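Local structure of NADH:ubiquinone oxidoreductase, Na translocating, F subunit (2R6H) at residues V20-K25 against S196-F201; D156-Y161 against G185-Y190; K217-L222 against T232-F237; E257-G262 against M283-D288. The protein is the F subunit of a sodium-translocating NADH:ubiquinone oxidoreductase, a flavoprotein that carries FAD and pairs an FAD-binding domain with a Rossmann-type nucleotide-binding domain. One frame throughout, in Å; residues are numbered along the deposited sequence.

Interaction 1: residues V20-K25 against S196-F201; sequences VSTFIK and SKNEIF
The phenyl ring of F201 receives V20 CG1 over one face, 3.5 Å from the ring centroid and 16° off the normal, a CH-pi contact between a methyl of the beta-branched valine and an aromatic surface. I24 CD1 reaches the same ring obliquely, 3.8 Å from F201 CE2, and S21 CB stands obliquely beside it too. With chi1 at 54°, F201 turns CG between its own N and carbonyl carbon, and the ring thereby projects into the hydrophobic corner made by V20 and I24. A second flat group in the contact is the E199 carboxylate. T22 OG1 donates to E199 OE2 (2.5 Å) from above the carboxylate plane, 43° out of it, and T22 N adds a weak, bent bond to the same oxygen at 3.0 Å. A small hydroxyl residue suits this turn: the hydroxyl binds the oxygen and the backbone N-H adds only weakly. The turn itself is closed by V20 N and S21 N, both bonded to I24 O. N198 ND2 is held by the carbonyl of R64, and T22 O by W69. The hairpin turn between strands 9-19 and 24-30 of the antiparallel FAD-binding domain thus meets the loop from strand 188-194 into helix 203-212 of the Rossmann-type domain, an interdomain contact consistent with the ferredoxin-reductase-like fold.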
loop_
_atom_site.group_PDB
_atom_site.type_symbol
_atom_site.label_atom_id
_atom_site.label_comp_id
_atom_site.label_asym_id
_atom_site.label_seq_id
_atom_site.Cartn_x
_atom_site.Cartn_y
_atom_site.Cartn_z
ATOM N N VAL A 20 -0.429 -1.315 -11.150
ATOM C CA VAL A 20 -1.753 -1.045 -10.622
ATOM C C VAL A 20 -1.932 0.494 -10.426
ATOM O O VAL A 20 -3.047 1.026 -10.384
ATOM C CB VAL A 20 -1.979 -1.912 -9.363
ATOM C CG1 VAL A 20 -1.661 -1.148 -8.080
ATOM C CG2 VAL A 20 -3.373 -2.472 -9.355
ATOM N N SER A 21 -0.807 1.200 -10.348
ATOM C CA SER A 21 -0.777 2.652 -10.468
ATOM C C SER A 21 0.527 2.950 -11.156
ATOM O O SER A 21 1.145 2.045 -11.702
ATOM C CB SER A 21 -0.756 3.307 -9.108
ATOM O OG SER A 21 0.502 3.073 -8.519
ATOM N N THR A 22 0.983 4.194 -11.106
ATOM C CA THR A 22 2.225 4.521 -11.809
ATOM C C THR A 22 3.486 3.908 -11.179
ATOM O O THR A 22 4.410 3.505 -11.879
ATOM C CB THR A 22 2.427 6.015 -11.964
ATOM O OG1 THR A 22 1.423 6.539 -12.837
ATOM C CG2 THR A 22 3.790 6.274 -12.578
ATOM N N PHE A 23 3.514 3.830 -9.858
ATOM C CA PHE A 23 4.682 3.312 -9.189
ATOM C C PHE A 23 4.388 2.139 -8.237
ATOM O O PHE A 23 5.233 1.753 -7.412
ATOM C CB PHE A 23 5.373 4.447 -8.466
ATOM C CG PHE A 23 5.849 5.515 -9.373
ATOM C CD1 PHE A 23 6.698 5.214 -10.425
ATOM C CD2 PHE A 23 5.462 6.825 -9.182
ATOM C CE1 PHE A 23 7.149 6.214 -11.276
ATOM C CE2 PHE A 23 5.906 7.822 -10.028
ATOM C CZ PHE A 23 6.747 7.521 -11.071
ATOM N N ILE A 24 3.199 1.558 -8.351
ATOM C CA ILE A 24 2.884 0.371 -7.568
ATOM C C ILE A 24 2.435 -0.787 -8.450
ATOM O O ILE A 24 1.404 -0.713 -9.124
ATOM C CB ILE A 24 1.838 0.670 -6.506
ATOM C CG1 ILE A 24 2.209 1.977 -5.815
ATOM C CG2 ILE A 24 1.788 -0.467 -5.509
ATOM C CD1 ILE A 24 1.184 2.469 -4.855
ATOM N N LYS A 25 3.244 -1.841 -8.469
ATOM C CA LYS A 25 2.856 -3.083 -9.113
ATOM C C LYS A 25 2.087 -3.952 -8.129
ATOM O O LYS A 25 2.389 -3.980 -6.928
ATOM C CB LYS A 25 4.075 -3.839 -9.634
ATOM C CG LYS A 25 4.400 -3.502 -11.050
ATOM C CD LYS A 25 5.807 -3.915 -11.414
ATOM C CE LYS A 25 6.087 -3.592 -12.867
ATOM N NZ LYS A 25 5.034 -4.162 -13.753
ATOM N N SER A 196 -3.441 11.731 -7.908
ATOM C CA SER A 196 -4.469 12.019 -8.928
ATOM C C SER A 196 -5.364 10.825 -9.267
ATOM O O SER A 196 -5.110 9.705 -8.825
ATOM C CB SER A 196 -3.832 12.512 -10.229
ATOM O OG SER A 196 -3.364 11.421 -11.014
ATOM N N LYS A 197 -6.384 11.050 -10.093
ATOM C CA LYS A 197 -7.315 9.970 -10.425
ATOM C C LYS A 197 -6.651 8.712 -10.966
ATOM O O LYS A 197 -7.096 7.618 -10.660
ATOM C CB LYS A 197 -8.403 10.413 -11.399
ATOM C CG LYS A 197 -9.506 9.380 -11.501
ATOM C CD LYS A 197 -10.774 9.905 -12.174
ATOM C CE LYS A 197 -10.790 9.607 -13.671
ATOM N NZ LYS A 197 -12.154 9.202 -14.147
ATOM N N ASN A 198 -5.600 8.869 -11.767
ATOM C CA ASN A 198 -4.941 7.740 -12.421
ATOM C C ASN A 198 -4.294 6.787 -11.422
ATOM O O ASN A 198 -4.053 5.609 -11.726
ATOM C CB ASN A 198 -3.878 8.259 -13.400
ATOM C CG ASN A 198 -3.339 7.176 -14.338
ATOM O OD1 ASN A 198 -4.095 6.410 -14.937
ATOM N ND2 ASN A 198 -2.021 7.133 -14.480
ATOM N N GLU A 199 -4.025 7.299 -10.225
ATOM C CA GLU A 199 -3.264 6.560 -9.231
ATOM C C GLU A 199 -4.117 5.761 -8.242
ATOM O O GLU A 199 -3.601 5.151 -7.305
ATOM C CB GLU A 199 -2.322 7.508 -8.496
ATOM C CG GLU A 199 -0.908 7.519 -9.056
ATOM C CD GLU A 199 -0.850 7.755 -10.560
ATOM O OE1 GLU A 199 -1.067 8.905 -11.009
ATOM O OE2 GLU A 199 -0.558 6.790 -11.293
ATOM N N ILE A 200 -5.421 5.743 -8.453
ATOM C CA ILE A 200 -6.291 4.980 -7.581
ATOM C C ILE A 200 -6.320 3.526 -8.020
ATOM O O ILE A 200 -6.277 3.235 -9.216
ATOM C CB ILE A 200 -7.711 5.517 -7.646
ATOM C CG1 ILE A 200 -7.725 6.999 -7.262
ATOM C CG2 ILE A 200 -8.632 4.686 -6.749
ATOM C CD1 ILE A 200 -8.850 7.799 -7.924
ATOM N N PHE A 201 -6.386 2.612 -7.061
ATOM C CA PHE A 201 -6.607 1.210 -7.384
ATOM C C PHE A 201 -7.387 0.504 -6.275
ATOM O O PHE A 201 -7.434 0.980 -5.142
ATOM C CB PHE A 201 -5.292 0.484 -7.696
ATOM C CG PHE A 201 -4.253 0.611 -6.620
ATOM C CD1 PHE A 201 -4.041 -0.419 -5.717
ATOM C CD2 PHE A 201 -3.481 1.757 -6.511
ATOM C CE1 PHE A 201 -3.079 -0.306 -4.719
ATOM C CE2 PHE A 201 -2.520 1.867 -5.517
ATOM C CZ PHE A 201 -2.321 0.833 -4.623
#

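Interaction 2: residues D156-Y161 against G185-Y190; sequences DAEMLY and GRKVSY
M159 and V188, L160 and S189, and Y161 and Y190 are bridged as parallel neighbours, joined by backbone bonds. M159 N gives to K187 O (2.9 Å), S189 N to M159 O (3.0 Å) and Y161 N to S189 O (2.6 Å), so M159 and S189 each bond through both N-H and carbonyl within the sheet. Side-chain polar bonds gather at the start of the strands. E158, with CG anti to the backbone N (chi1 180°) and the chain extended beyond, carries OE2 alongside K187 into a salt bridge with NZ (3.0 Å); Y246 OH bonds to both ends. A hydrogen bond runs from R186 NH1 to A157 O at 2.8 Å, the oxygen lying in the guanidinium plane while the donor stands 38° above the carbonyl plane; the same nitrogen forms a salt bridge with E257. Further along, Y161 OH is bonded to Q174 on helix 168-181. M159, modelled as selenomethionine, crosses R186 at about a right angle and lays its methyl CE over one face of the charged guanidinium. Apolar contacts centre on V188, whose beta-branched side chain suits the extended backbone: CG2 lies 3.7 Å from M159 CE, and CG1 3.9 Å from Y161 CD1. Strand 158-164, helix 168-181 and strand 188-194 thus form a beta-alpha-beta crossover, the repeating element of a Rossmann-type sheet.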
loop_
_atom_site.group_PDB
_atom_site.type_symbol
_atom_site.label_atom_id
_atom_site.label_comp_id
_atom_site.label_asym_id
_atom_site.label_seq_id
_atom_site.Cartn_x
_atom_site.Cartn_y
_atom_site.Cartn_z
ATOM N N ASP A 156 -15.763 -2.954 19.893
ATOM C CA ASP A 156 -16.911 -2.532 19.097
ATOM C C ASP A 156 -16.707 -1.122 18.551
ATOM O O ASP A 156 -17.597 -0.552 17.920
ATOM C CB ASP A 156 -18.192 -2.597 19.931
ATOM C CG ASP A 156 -18.466 -3.986 20.471
ATOM O OD1 ASP A 156 -18.249 -4.967 19.729
ATOM O OD2 ASP A 156 -18.897 -4.098 21.639
ATOM N N ALA A 157 -15.524 -0.571 18.799
ATOM C CA ALA A 157 -15.231 0.837 18.492
ATOM C C ALA A 157 -15.398 1.204 17.017
ATOM O O ALA A 157 -15.315 0.343 16.143
ATOM C CB ALA A 157 -13.825 1.169 18.941
ATOM N N GLU A 158 -15.620 2.482 16.728
ATOM C CA GLU A 158 -15.595 2.913 15.336
ATOM C C GLU A 158 -14.180 2.795 14.799
ATOM O O GLU A 158 -13.224 3.069 15.511
ATOM C CB GLU A 158 -16.075 4.358 15.182
ATOM C CG GLU A 158 -16.055 4.842 13.736
ATOM C CD GLU A 158 -16.524 6.287 13.563
ATOM O OE1 GLU A 158 -17.093 6.869 14.525
ATOM O OE2 GLU A 158 -16.324 6.830 12.445
HETATM N N MSE A 159 -14.048 2.388 13.544
HETATM C CA MSE A 159 -12.749 2.363 12.906
HETATM C C MSE A 159 -12.677 3.416 11.807
HETATM O O MSE A 159 -13.626 3.605 11.040
HETATM C CB MSE A 159 -12.469 0.990 12.311
HETATM C CG MSE A 159 -12.985 -0.177 13.138
HETATM SE SE MSE A 159 -12.203 -1.913 12.625
HETATM C CE MSE A 159 -13.830 -3.016 12.661
ATOM N N LEU A 160 -11.541 4.102 11.747
ATOM C CA LEU A 160 -11.237 5.013 10.653
ATOM C C LEU A 160 -9.890 4.645 10.047
ATOM O O LEU A 160 -8.858 4.776 10.704
ATOM C CB LEU A 160 -11.198 6.453 11.155
ATOM C CG LEU A 160 -11.413 7.565 10.125
ATOM C CD1 LEU A 160 -11.862 8.851 10.815
ATOM C CD2 LEU A 160 -10.150 7.795 9.310
ATOM N N TYR A 161 -9.906 4.172 8.801
ATOM C CA TYR A 161 -8.686 3.795 8.088
ATOM C C TYR A 161 -8.153 4.947 7.248
ATOM O O TYR A 161 -8.906 5.610 6.540
ATOM C CB TYR A 161 -8.945 2.582 7.196
ATOM C CG TYR A 161 -8.959 1.279 7.948
ATOM C CD1 TYR A 161 -10.109 0.826 8.578
ATOM C CD2 TYR A 161 -7.812 0.503 8.040
ATOM C CE1 TYR A 161 -10.109 -0.362 9.274
ATOM C CE2 TYR A 161 -7.804 -0.686 8.732
ATOM C CZ TYR A 161 -8.952 -1.117 9.346
ATOM O OH TYR A 161 -8.931 -2.308 10.034
ATOM N N GLY A 185 -20.182 -5.810 12.098
ATOM C CA GLY A 185 -21.240 -4.838 12.275
ATOM C C GLY A 185 -20.666 -3.550 12.813
ATOM O O GLY A 185 -21.398 -2.606 13.116
ATOM N N ARG A 186 -19.347 -3.522 12.950
ATOM C CA ARG A 186 -18.660 -2.310 13.338
ATOM C C ARG A 186 -18.825 -1.233 12.262
ATOM O O ARG A 186 -19.048 -1.551 11.091
ATOM C CB ARG A 186 -17.184 -2.611 13.549
ATOM C CG ARG A 186 -16.909 -3.341 14.822
ATOM C CD ARG A 186 -15.808 -2.622 15.557
ATOM N NE ARG A 186 -14.572 -3.380 15.612
ATOM C CZ ARG A 186 -13.390 -2.849 15.892
ATOM N NH1 ARG A 186 -13.268 -1.541 16.112
ATOM N NH2 ARG A 186 -12.323 -3.632 15.932
ATOM N N LYS A 187 -18.727 0.034 12.662
ATOM C CA LYS A 187 -18.728 1.138 11.715
ATOM C C LYS A 187 -17.302 1.440 11.262
ATOM O O LYS A 187 -16.394 1.604 12.079
ATOM C CB LYS A 187 -19.376 2.370 12.329
ATOM C CG LYS A 187 -19.320 3.589 11.436
ATOM C CD LYS A 187 -20.627 4.371 11.511
ATOM C CE LYS A 187 -20.435 5.803 11.050
ATOM N NZ LYS A 187 -19.240 6.401 11.694
ATOM N N VAL A 188 -17.107 1.492 9.951
ATOM C CA VAL A 188 -15.763 1.483 9.390
ATOM C C VAL A 188 -15.666 2.403 8.185
ATOM O O VAL A 188 -16.356 2.196 7.194
ATOM C CB VAL A 188 -15.349 0.048 8.925
ATOM C CG1 VAL A 188 -13.951 0.069 8.349
ATOM C CG2 VAL A 188 -15.431 -0.959 10.065
ATOM N N SER A 189 -14.812 3.412 8.257
ATOM C CA SER A 189 -14.533 4.219 7.079
ATOM C C SER A 189 -13.073 4.044 6.660
ATOM O O SER A 189 -12.187 3.854 7.500
ATOM C CB SER A 189 -14.849 5.696 7.336
ATOM O OG SER A 189 -14.042 6.242 8.372
ATOM N N TYR A 190 -12.825 4.102 5.357
ATOM C CA TYR A 190 -11.465 4.062 4.832
ATOM C C TYR A 190 -11.240 5.290 3.967
ATOM O O TYR A 190 -11.937 5.484 2.987
ATOM C CB TYR A 190 -11.277 2.799 4.007
ATOM C CG TYR A 190 -9.907 2.620 3.417
ATOM C CD1 TYR A 190 -8.799 3.185 4.002
ATOM C CD2 TYR A 190 -9.718 1.852 2.281
ATOM C CE1 TYR A 190 -7.538 3.006 3.461
ATOM C CE2 TYR A 190 -8.464 1.660 1.743
ATOM C CZ TYR A 190 -7.374 2.238 2.330
ATOM O OH TYR A 190 -6.115 2.056 1.788
#

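Interaction 3: residues K217-L222 against T232-F237; sequences KFHIAL and TGYVGF
L222 and the loop at Y234-G236 meet through backbone polar groups. G236 N donates to L222 O at 2.8 Å, approaching from 40° above the carbonyl plane, and V235 CA comes within 3.3 Å of that same L222 O in a CA-H...O contact. In the other direction L222 N gives a weak bond to Y234 O (3.3 Å), which also accepts from W231 NE1. Together these bridge L222 with V235 at the end of strand 216-222. G236 adopts a positive-phi conformation that glycine reaches readily and that would jam a CB against the preceding carbonyl. Earlier in the strand side chains meet: the H219 and Y234 rings approach obliquely, planes 54° apart, H219 CD2 lying at the edge of the tyrosine ring, and the small A221 side chain makes an apolar contact with Y234, CB to CB, at 4.1 Å. Backbone groups of K217, H219 and A221 bond to strand 188-194. The chemistry implies a single bridge held by one firm and one weak backbone bond, with aromatic packing beside it.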
loop_
_atom_site.group_PDB
_atom_site.type_symbol
_atom_site.label_atom_id
_atom_site.label_comp_id
_atom_site.label_asym_id
_atom_site.label_seq_id
_atom_site.Cartn_x
_atom_site.Cartn_y
_atom_site.Cartn_z
ATOM N N LYS A 217 -17.803 2.965 4.729
ATOM C CA LYS A 217 -17.683 4.011 3.720
ATOM C C LYS A 217 -16.246 4.138 3.245
ATOM O O LYS A 217 -15.298 3.976 4.016
ATOM C CB LYS A 217 -18.178 5.352 4.256
ATOM C CG LYS A 217 -19.628 5.352 4.659
ATOM C CD LYS A 217 -20.530 5.639 3.484
ATOM C CE LYS A 217 -21.981 5.784 3.958
ATOM N NZ LYS A 217 -22.775 6.839 3.221
ATOM N N PHE A 218 -16.096 4.430 1.963
ATOM C CA PHE A 218 -14.790 4.576 1.361
ATOM C C PHE A 218 -14.730 5.910 0.652
ATOM O O PHE A 218 -15.585 6.219 -0.164
ATOM C CB PHE A 218 -14.575 3.446 0.362
ATOM C CG PHE A 218 -13.295 3.547 -0.409
ATOM C CD1 PHE A 218 -13.312 3.563 -1.796
ATOM C CD2 PHE A 218 -12.077 3.611 0.246
ATOM C CE1 PHE A 218 -12.145 3.640 -2.527
ATOM C CE2 PHE A 218 -10.893 3.694 -0.479
ATOM C CZ PHE A 218 -10.930 3.711 -1.872
ATOM N N HIS A 219 -13.726 6.709 0.974
ATOM C CA HIS A 219 -13.557 7.996 0.324
ATOM C C HIS A 219 -12.170 8.122 -0.263
ATOM O O HIS A 219 -11.184 7.806 0.393
ATOM C CB HIS A 219 -13.753 9.133 1.318
ATOM C CG HIS A 219 -15.130 9.208 1.889
ATOM N ND1 HIS A 219 -15.406 8.919 3.207
ATOM C CD2 HIS A 219 -16.312 9.540 1.317
ATOM C CE1 HIS A 219 -16.702 9.065 3.425
ATOM N NE2 HIS A 219 -17.272 9.444 2.295
ATOM N N ILE A 220 -12.098 8.613 -1.494
ATOM C CA ILE A 220 -10.826 8.934 -2.124
ATOM C C ILE A 220 -10.578 10.440 -2.065
ATOM O O ILE A 220 -11.508 11.215 -2.212
ATOM C CB ILE A 220 -10.851 8.510 -3.579
ATOM C CG1 ILE A 220 -10.760 6.997 -3.675
ATOM C CG2 ILE A 220 -9.731 9.171 -4.344
ATOM C CD1 ILE A 220 -11.405 6.472 -4.910
ATOM N N ALA A 221 -9.339 10.857 -1.820
ATOM C CA ALA A 221 -9.003 12.278 -1.832
ATOM C C ALA A 221 -7.748 12.484 -2.655
ATOM O O ALA A 221 -6.717 11.858 -2.415
ATOM C CB ALA A 221 -8.806 12.811 -0.426
ATOM N N LEU A 222 -7.833 13.361 -3.638
ATOM C CA LEU A 222 -6.709 13.567 -4.525
ATOM C C LEU A 222 -5.933 14.805 -4.100
ATOM O O LEU A 222 -6.524 15.849 -3.861
ATOM C CB LEU A 222 -7.221 13.691 -5.954
ATOM C CG LEU A 222 -8.060 12.473 -6.352
ATOM C CD1 LEU A 222 -8.589 12.633 -7.761
ATOM C CD2 LEU A 222 -7.257 11.183 -6.204
ATOM N N THR A 232 -14.739 15.532 -9.159
ATOM C CA THR A 232 -15.814 16.179 -8.443
ATOM C C THR A 232 -15.697 15.965 -6.925
ATOM O O THR A 232 -16.353 16.655 -6.128
ATOM C CB THR A 232 -17.113 15.594 -8.959
ATOM O OG1 THR A 232 -17.710 16.507 -9.873
ATOM C CG2 THR A 232 -18.067 15.333 -7.846
ATOM N N GLY A 233 -14.839 15.025 -6.523
ATOM C CA GLY A 233 -14.744 14.614 -5.129
ATOM C C GLY A 233 -13.707 15.330 -4.286
ATOM O O GLY A 233 -13.123 16.313 -4.719
ATOM N N TYR A 234 -13.473 14.825 -3.079
ATOM C CA TYR A 234 -12.585 15.494 -2.133
ATOM C C TYR A 234 -11.225 15.767 -2.725
ATOM O O TYR A 234 -10.746 15.011 -3.569
ATOM C CB TYR A 234 -12.442 14.684 -0.845
ATOM C CG TYR A 234 -13.752 14.535 -0.159
ATOM C CD1 TYR A 234 -14.116 13.349 0.444
ATOM C CD2 TYR A 234 -14.659 15.574 -0.163
ATOM C CE1 TYR A 234 -15.351 13.214 1.066
ATOM C CE2 TYR A 234 -15.889 15.452 0.447
ATOM C CZ TYR A 234 -16.238 14.274 1.062
ATOM O OH TYR A 234 -17.475 14.165 1.661
ATOM N N VAL A 235 -10.605 16.848 -2.271
ATOM C CA VAL A 235 -9.314 17.246 -2.800
ATOM C C VAL A 235 -8.423 17.865 -1.728
ATOM O O VAL A 235 -8.853 18.748 -0.996
ATOM C CB VAL A 235 -9.482 18.254 -3.953
ATOM C CG1 VAL A 235 -8.133 18.784 -4.392
ATOM C CG2 VAL A 235 -10.197 17.606 -5.131
ATOM N N GLY A 236 -7.185 17.392 -1.627
ATOM C CA GLY A 236 -6.228 17.978 -0.700
ATOM C C GLY A 236 -5.418 16.958 0.079
ATOM O O GLY A 236 -5.304 15.807 -0.317
ATOM N N PHE A 237 -4.848 17.381 1.194
ATOM C CA PHE A 237 -4.156 16.435 2.065
ATOM C C PHE A 237 -5.137 15.491 2.779
ATOM O O PHE A 237 -6.217 15.907 3.180
ATOM C CB PHE A 237 -3.312 17.185 3.095
ATOM C CG PHE A 237 -2.032 17.760 2.543
ATOM C CD1 PHE A 237 -1.160 16.975 1.800
ATOM C CD2 PHE A 237 -1.686 19.079 2.802
ATOM C CE1 PHE A 237 0.016 17.503 1.316
ATOM C CE2 PHE A 237 -0.510 19.609 2.321
ATOM C CZ PHE A 237 0.340 18.824 1.579
#

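Interaction 4: residues E257-G262 against M283-D288; sequences EYYMCG and MLFFDD
Y259 and F285 occupy bridged positions that put both side chains on one face of the sheet, and their matching first torsions (chi1 -58° and -57°), CG beside the backbone N, lay the rings side by side. The planes are almost parallel, but the rings are slid apart with centroids 5.0 Å from each other, so that they barely overlap and F285 CD2 lies over the rim of the tyrosine face. E257 CG, also set beside its backbone N, meets the edge of the F285 ring, 3.5 Å from CE2. Its OE1 receives Y259 OH (3.1 Å) from above the carboxylate plane, while OE2 is bonded to T155; Y259 OH is also bonded to Q153 N. On the opposite face F286 has CG anti to its backbone N (chi1 178°), which lays the ring toward M260, modelled as selenomethionine: F286 CD2 sits 3.5 Å from M260 CG, and the selenium makes an oblique Met-aromatic contact 5.1 Å from the ring centroid. L284 CD1 packs on Y258 CB at 4.0 Å. Flat rings at Y258 and Y259 and the long, flexible chain of M260 suit their buried places. Y258 N bonds to M283 O at 2.8 Å and F285 N to Y258 O at 2.6 Å. Strand 284-287 is the outermost of the parallel sheet, beside strand 256-261; helix 264-277 packs on the M260 and F286 face, helix 168-181 on the Y259 and C261 face, and D288 touches the FAD.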
loop_
_atom_site.group_PDB
_atom_site.type_symbol
_atom_site.label_atom_id
_atom_site.label_comp_id
_atom_site.label_asym_id
_atom_site.label_seq_id
_atom_site.Cartn_x
_atom_site.Cartn_y
_atom_site.Cartn_z
ATOM N N GLU A 257 -10.814 4.178 16.750
ATOM C CA GLU A 257 -9.524 3.562 16.520
ATOM C C GLU A 257 -9.104 3.973 15.128
ATOM O O GLU A 257 -9.890 3.909 14.188
ATOM C CB GLU A 257 -9.597 2.037 16.663
ATOM C CG GLU A 257 -9.441 1.553 18.109
ATOM C CD GLU A 257 -10.221 0.279 18.419
ATOM O OE1 GLU A 257 -10.617 -0.433 17.456
ATOM O OE2 GLU A 257 -10.431 0.005 19.634
ATOM N N TYR A 258 -7.865 4.432 15.019
ATOM C CA TYR A 258 -7.306 4.910 13.766
ATOM C C TYR A 258 -6.293 3.908 13.225
ATOM O O TYR A 258 -5.233 3.697 13.820
ATOM C CB TYR A 258 -6.632 6.262 13.992
ATOM C CG TYR A 258 -7.617 7.329 14.363
ATOM C CD1 TYR A 258 -7.985 7.535 15.677
ATOM C CD2 TYR A 258 -8.209 8.114 13.393
ATOM C CE1 TYR A 258 -8.907 8.495 16.013
ATOM C CE2 TYR A 258 -9.125 9.081 13.722
ATOM C CZ TYR A 258 -9.470 9.263 15.030
ATOM O OH TYR A 258 -10.387 10.227 15.350
ATOM N N TYR A 259 -6.608 3.272 12.109
ATOM C CA TYR A 259 -5.618 2.416 11.484
ATOM C C TYR A 259 -5.079 3.115 10.255
ATOM O O TYR A 259 -5.803 3.331 9.300
ATOM C CB TYR A 259 -6.219 1.049 11.142
ATOM C CG TYR A 259 -6.776 0.328 12.351
ATOM C CD1 TYR A 259 -6.012 -0.596 13.054
ATOM C CD2 TYR A 259 -8.058 0.590 12.803
ATOM C CE1 TYR A 259 -6.524 -1.240 14.170
ATOM C CE2 TYR A 259 -8.574 -0.053 13.912
ATOM C CZ TYR A 259 -7.808 -0.963 14.589
ATOM O OH TYR A 259 -8.343 -1.585 15.686
HETATM N N MSE A 260 -3.816 3.505 10.284
HETATM C CA MSE A 260 -3.247 4.126 9.104
HETATM C C MSE A 260 -1.979 3.440 8.641
HETATM O O MSE A 260 -1.249 2.866 9.433
HETATM C CB MSE A 260 -2.993 5.613 9.329
HETATM C CG MSE A 260 -1.590 5.963 9.751
HETATM SE SE MSE A 260 -1.395 7.901 9.952
HETATM C CE MSE A 260 -2.322 8.449 8.338
ATOM N N CYS A 261 -1.749 3.486 7.336
ATOM C CA CYS A 261 -0.473 3.109 6.772
ATOM C C CYS A 261 -0.200 3.956 5.547
ATOM O O CYS A 261 -1.031 4.056 4.651
ATOM C CB CYS A 261 -0.438 1.637 6.399
ATOM S SG CYS A 261 1.233 1.097 5.989
ATOM N N GLY A 262 0.974 4.569 5.521
ATOM C CA GLY A 262 1.366 5.424 4.421
ATOM C C GLY A 262 2.682 6.086 4.763
ATOM O O GLY A 262 3.279 5.783 5.801
HETATM N N MSE A 283 -4.868 5.570 20.500
HETATM C CA MSE A 283 -6.056 5.317 19.708
HETATM C C MSE A 283 -5.663 5.291 18.242
HETATM O O MSE A 283 -6.491 5.141 17.349
HETATM C CB MSE A 283 -7.094 6.400 19.977
HETATM C CG MSE A 283 -7.773 6.276 21.325
HETATM SE SE MSE A 283 -8.634 4.525 21.553
HETATM C CE MSE A 283 -10.030 4.980 22.892
ATOM N N LEU A 284 -4.366 5.438 18.019
ATOM C CA LEU A 284 -3.789 5.469 16.693
ATOM C C LEU A 284 -2.929 4.226 16.500
ATOM O O LEU A 284 -2.047 3.943 17.310
ATOM C CB LEU A 284 -2.933 6.724 16.553
ATOM C CG LEU A 284 -1.943 6.786 15.389
ATOM C CD1 LEU A 284 -2.669 6.933 14.044
ATOM C CD2 LEU A 284 -0.930 7.907 15.592
ATOM N N PHE A 285 -3.191 3.473 15.437
ATOM C CA PHE A 285 -2.402 2.285 15.128
ATOM C C PHE A 285 -1.688 2.439 13.794
ATOM O O PHE A 285 -2.305 2.316 12.739
ATOM C CB PHE A 285 -3.296 1.052 15.120
ATOM C CG PHE A 285 -4.027 0.851 16.399
ATOM C CD1 PHE A 285 -3.474 0.086 17.412
ATOM C CD2 PHE A 285 -5.258 1.449 16.612
ATOM C CE1 PHE A 285 -4.139 -0.102 18.606
ATOM C CE2 PHE A 285 -5.932 1.272 17.816
ATOM C CZ PHE A 285 -5.369 0.493 18.812
ATOM N N PHE A 286 -0.383 2.691 13.849
ATOM C CA PHE A 286 0.397 3.002 12.655
ATOM C C PHE A 286 1.367 1.887 12.244
ATOM O O PHE A 286 2.199 1.453 13.043
ATOM C CB PHE A 286 1.161 4.305 12.883
ATOM C CG PHE A 286 2.029 4.711 11.741
ATOM C CD1 PHE A 286 3.315 5.176 11.967
ATOM C CD2 PHE A 286 1.565 4.643 10.438
ATOM C CE1 PHE A 286 4.133 5.578 10.904
ATOM C CE2 PHE A 286 2.376 5.034 9.366
ATOM C CZ PHE A 286 3.664 5.506 9.603
ATOM N N ASP A 287 1.237 1.423 11.000
ATOM C CA ASP A 287 2.199 0.504 10.393
ATOM C C ASP A 287 3.232 1.307 9.608
ATOM O O ASP A 287 2.931 1.914 8.570
ATOM C CB ASP A 287 1.512 -0.536 9.490
ATOM C CG ASP A 287 2.352 -1.808 9.306
ATOM O OD1 ASP A 287 3.400 -1.919 9.980
ATOM O OD2 ASP A 287 1.965 -2.698 8.508
ATOM N N ASP A 288 4.452 1.294 10.131
ATOM C CA ASP A 288 5.549 2.089 9.616
ATOM C C ASP A 288 6.353 1.324 8.569
ATOM O O ASP A 288 6.982 0.310 8.876
ATOM C CB ASP A 288 6.459 2.491 10.773
ATOM C CG ASP A 288 7.353 3.653 10.430
ATOM O OD1 ASP A 288 7.485 3.968 9.226
ATOM O OD2 ASP A 288 7.915 4.255 11.366
#

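Interactions 2 and 4 are buried pairings of neighbouring strands in one parallel sheet, each joined by a crossover helix, and they touch where strand 158-164 lies beside strand 256-261, through backbone bonds of E158 and L160 with E257. Interaction 3 closes the far edge of that sheet, at strand 216-222, only partly buried and with few backbone bonds; interaction 2 reaches it through Y190, paired to K217 and H219. Interaction 1 is partly buried and the only one to join the two domains, relying on side-chain bonds and ring packing rather than strand pairing. It abuts interaction 3 where S196, K197 and I200 meet I220 and L222, but stays about 10 Å (nearest atoms) from interaction 4.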